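Local coordinates for protein hydrogenase maturation factor (PDB 3VTH) that probably transfers a carbamoyl group from carbamoyl phosphate, at the cost of ATP, to the C-terminal cysteine of HypE during [NiFe]-hydrogenase maturation, at residues C164-C167 against S168-Y171; L578-I581 against L582-D586. One frame throughout, in Å; residues are numbered along the deposited sequence.

Interaction 1: residues C164-C167 against S168-Y171; sequences CEKC and SREY. With ZN (zinc ion), chain D.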
# COMPACT_ATOMS: atom_id res chain seq x y z
N CYS A 164 -7.52 24.61 -25.72
CA CYS A 164 -7.32 25.38 -26.95
C CYS A 164 -8.29 24.87 -28.02
O CYS A 164 -8.94 23.83 -27.86
CB CYS A 164 -5.88 25.24 -27.44
SG CYS A 164 -5.48 23.59 -28.09
N GLU A 165 -8.37 25.62 -29.12
CA GLU A 165 -9.25 25.29 -30.25
C GLU A 165 -8.99 23.88 -30.80
O GLU A 165 -9.93 23.17 -31.14
CB GLU A 165 -9.09 26.35 -31.35
CG GLU A 165 -10.05 26.20 -32.52
CD GLU A 165 -9.84 27.27 -33.62
OE1 GLU A 165 -8.74 27.84 -33.73
OE2 GLU A 165 -10.80 27.52 -34.37
N LYS A 166 -7.72 23.48 -30.89
CA LYS A 166 -7.40 22.15 -31.42
C LYS A 166 -7.83 21.02 -30.47
O LYS A 166 -8.36 20.00 -30.92
CB LYS A 166 -5.91 22.03 -31.72
CG LYS A 166 -5.46 22.79 -32.94
CD LYS A 166 -4.16 22.20 -33.47
CE LYS A 166 -2.94 22.91 -32.92
NZ LYS A 166 -2.62 24.09 -33.80
N CYS A 167 -7.59 21.21 -29.18
CA CYS A 167 -7.98 20.19 -28.20
C CYS A 167 -9.49 20.07 -28.11
O CYS A 167 -10.02 18.97 -27.97
CB CYS A 167 -7.37 20.49 -26.84
SG CYS A 167 -5.61 20.11 -26.77
N SER A 168 -10.17 21.21 -28.19
CA SER A 168 -11.63 21.25 -28.20
C SER A 168 -12.24 20.55 -29.42
O SER A 168 -13.28 19.88 -29.31
CB SER A 168 -12.11 22.69 -28.14
OG SER A 168 -13.53 22.73 -28.17
N ARG A 169 -11.58 20.65 -30.57
CA ARG A 169 -11.99 19.94 -31.77
C ARG A 169 -11.87 18.44 -31.58
O ARG A 169 -12.74 17.70 -31.90
CB ARG A 169 -11.20 20.41 -33.00
CG ARG A 169 -11.64 21.77 -33.51
CD ARG A 169 -11.06 22.25 -34.86
NE ARG A 169 -9.72 21.75 -35.15
CZ ARG A 169 -8.62 22.50 -35.26
NH1 ARG A 169 -8.65 23.81 -35.14
NH2 ARG A 169 -7.47 21.91 -35.51
N GLU A 170 -10.77 18.00 -31.01
CA GLU A 170 -10.57 16.60 -30.69
C GLU A 170 -11.62 16.10 -29.71
O GLU A 170 -12.20 15.02 -29.90
CB GLU A 170 -9.18 16.38 -30.08
CG GLU A 170 -8.01 16.56 -31.04
CD GLU A 170 -6.67 16.33 -30.32
OE1 GLU A 170 -6.55 16.73 -29.15
OE2 GLU A 170 -5.76 15.75 -30.92
N TYR A 171 -11.86 16.89 -28.67
CA TYR A 171 -12.86 16.60 -27.63
C TYR A 171 -14.26 16.39 -28.23
O TYR A 171 -15.02 15.53 -27.78
CB TYR A 171 -12.88 17.74 -26.61
CG TYR A 171 -13.82 17.54 -25.44
CD1 TYR A 171 -15.18 17.90 -25.52
CD2 TYR A 171 -13.36 17.00 -24.24
CE1 TYR A 171 -16.03 17.72 -24.41
CE2 TYR A 171 -14.21 16.83 -23.15
CZ TYR A 171 -15.53 17.19 -23.24
OH TYR A 171 -16.35 16.99 -22.15
ZN ZN D . -4.60 22.16 -26.48
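C164 is the N-cap of the helix that begins with the next residue: its SG accepts the N-H of C167 in a long, fairly straight bond (3.4 Å, 161°), while its carbonyl O accepts from S168 N at 2.9 Å. SG reaches both C167 N and the zinc because chi1 of 71° sets it between the backbone N and the carbonyl carbon. From E165, the carbonyl O receives R169 N, and the extended side chain crosses that of R169; the carboxylate and guanidinium planes stand 60° apart, with OE1 still 4.3 Å from NH1, beyond a salt bridge. K166 runs alongside R169, CG 3.4 Å from NH2, and its CA lies over one guanidinium face. C167 turns SG back beside its own N to bind zinc at 2.3 Å, and its O accepts from Y171 N. E170, whose N bonds K166 O, sends its carboxylate to a salt bridge with R128; a glutamine there would probably leave that arginine without its charged mate. C186 and C189 complete the zinc site; the CxxC pair at the N-terminus of a helix supplies half of the Cys4 site of a HypF-type zinc finger.

Interaction 2: residues L578-I581 against L582-D586; sequences LDII and LKQID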
# COMPACT_ATOMS: atom_id res chain seq x y z
N LEU A 578 25.50 -2.83 31.34
CA LEU A 578 24.96 -4.16 31.60
C LEU A 578 24.34 -4.27 33.00
O LEU A 578 23.20 -4.71 33.15
CB LEU A 578 26.02 -5.26 31.42
CG LEU A 578 25.56 -6.68 31.79
CD1 LEU A 578 24.50 -7.18 30.79
CD2 LEU A 578 26.74 -7.64 31.85
N ASP A 579 25.10 -3.86 34.01
CA ASP A 579 24.64 -3.85 35.40
C ASP A 579 23.30 -3.12 35.53
O ASP A 579 22.36 -3.62 36.17
CB ASP A 579 25.69 -3.16 36.28
CG ASP A 579 25.39 -3.29 37.77
OD1 ASP A 579 25.37 -4.44 38.28
OD2 ASP A 579 25.21 -2.24 38.43
N ILE A 580 23.21 -1.95 34.91
CA ILE A 580 22.03 -1.11 35.00
C ILE A 580 20.83 -1.77 34.34
O ILE A 580 19.73 -1.82 34.92
CB ILE A 580 22.32 0.29 34.43
CG1 ILE A 580 23.31 1.01 35.36
CG2 ILE A 580 21.03 1.08 34.22
CD1 ILE A 580 23.88 2.31 34.82
N ILE A 581 21.04 -2.31 33.14
CA ILE A 581 19.97 -2.99 32.42
C ILE A 581 19.41 -4.15 33.25
O ILE A 581 18.20 -4.26 33.42
CB ILE A 581 20.44 -3.50 31.03
CG1 ILE A 581 20.66 -2.33 30.07
CG2 ILE A 581 19.42 -4.50 30.42
CD1 ILE A 581 21.44 -2.68 28.80
N LEU A 582 20.29 -5.00 33.77
CA LEU A 582 19.85 -6.15 34.56
C LEU A 582 19.13 -5.74 35.86
O LEU A 582 18.14 -6.38 36.26
CB LEU A 582 21.01 -7.11 34.85
CG LEU A 582 21.71 -7.75 33.63
CD1 LEU A 582 22.70 -8.83 34.08
CD2 LEU A 582 20.70 -8.31 32.64
N LYS A 583 19.61 -4.68 36.50
CA LYS A 583 18.96 -4.15 37.69
C LYS A 583 17.58 -3.58 37.40
O LYS A 583 16.66 -3.80 38.18
CB LYS A 583 19.85 -3.12 38.40
CG LYS A 583 20.94 -3.75 39.23
CD LYS A 583 21.90 -2.70 39.80
CE LYS A 583 22.57 -3.18 41.06
NZ LYS A 583 23.78 -4.00 40.80
N GLN A 584 17.44 -2.86 36.29
CA GLN A 584 16.16 -2.31 35.86
C GLN A 584 15.12 -3.41 35.62
O GLN A 584 13.99 -3.30 36.07
CB GLN A 584 16.33 -1.45 34.60
CG GLN A 584 17.05 -0.13 34.86
CD GLN A 584 17.20 0.73 33.62
OE1 GLN A 584 16.88 0.32 32.51
NE2 GLN A 584 17.69 1.96 33.82
N ILE A 585 15.52 -4.47 34.91
CA ILE A 585 14.64 -5.63 34.74
C ILE A 585 14.20 -6.19 36.09
O ILE A 585 13.00 -6.35 36.34
CB ILE A 585 15.32 -6.73 33.92
CG1 ILE A 585 15.54 -6.26 32.48
CG2 ILE A 585 14.48 -8.04 33.98
CD1 ILE A 585 16.38 -7.24 31.64
N ASP A 586 15.17 -6.46 36.96
CA ASP A 586 14.92 -7.04 38.28
C ASP A 586 14.01 -6.16 39.14
O ASP A 586 13.21 -6.67 39.92
CB ASP A 586 16.25 -7.27 39.01
CG ASP A 586 16.10 -8.11 40.27
OD1 ASP A 586 15.73 -9.30 40.16
OD2 ASP A 586 16.37 -7.58 41.37
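D579 and K583, one helical turn apart, form the charged contact. The aspartate swings CG anti to its own N (chi1 -172°), which carries the carboxylate along the helix toward the lysine, and the lysine chain bends at its last torsion to bring NZ over. NZ meets OD1 at 3.0 Å on the syn side, 21° out of the carboxylate plane, and adds a weak bond to OD2 at 3.3 Å; the ammonium thus straddles both oxygens, while CD of K583 brushes OD2 at 3.6 Å.

Apolar contacts occupy other sides of the helix. L578 and L582 cross at an angle, CD1 of the first resting 4.0 Å from CG of the second. I581 and I585 meet more loosely, CG2 to CD1 at 4.3 Å; both are buried and pack against P542, and L556 backs L578 and I581. Between I580 and Q584 the contact is mixed: the chains lie side by side, and the CG2 methyl sits 3.5 Å from the amide NE2.

Backbone bonds underlie all these pairs. L582 N bonds L578 O, and K583, Q584 and I585 repeat the i to i+4 step. What results is an amphipathic alpha helix, salt-bridged on its exposed side and aliphatic where it packs on helix 551-559 and strand 530-542 of the Kae1-like region.

In the fold
Both contacts follow the same i to i+4 backbone pattern within a single helix, yet their side chains answer to different surroundings. Interaction 1 is a surface contact in a HypF finger, on the short helix 165-171, where two zinc ligands sit at the start of the helix and charged chains line its outside. Interaction 2 is partly buried and lies away from the annotated sites; helix 575-587 packs inward largely through aliphatic side chains, with an ion pair kept to the exposed side. An acidic residue faces a basic one four positions on in each, but of these two pairs only that in 578-586 closes a salt bridge; in interaction 1 the salt bridge runs from E170 to R128, outside the segments. The centres of interactions 1 and 2 are about 75 Å apart.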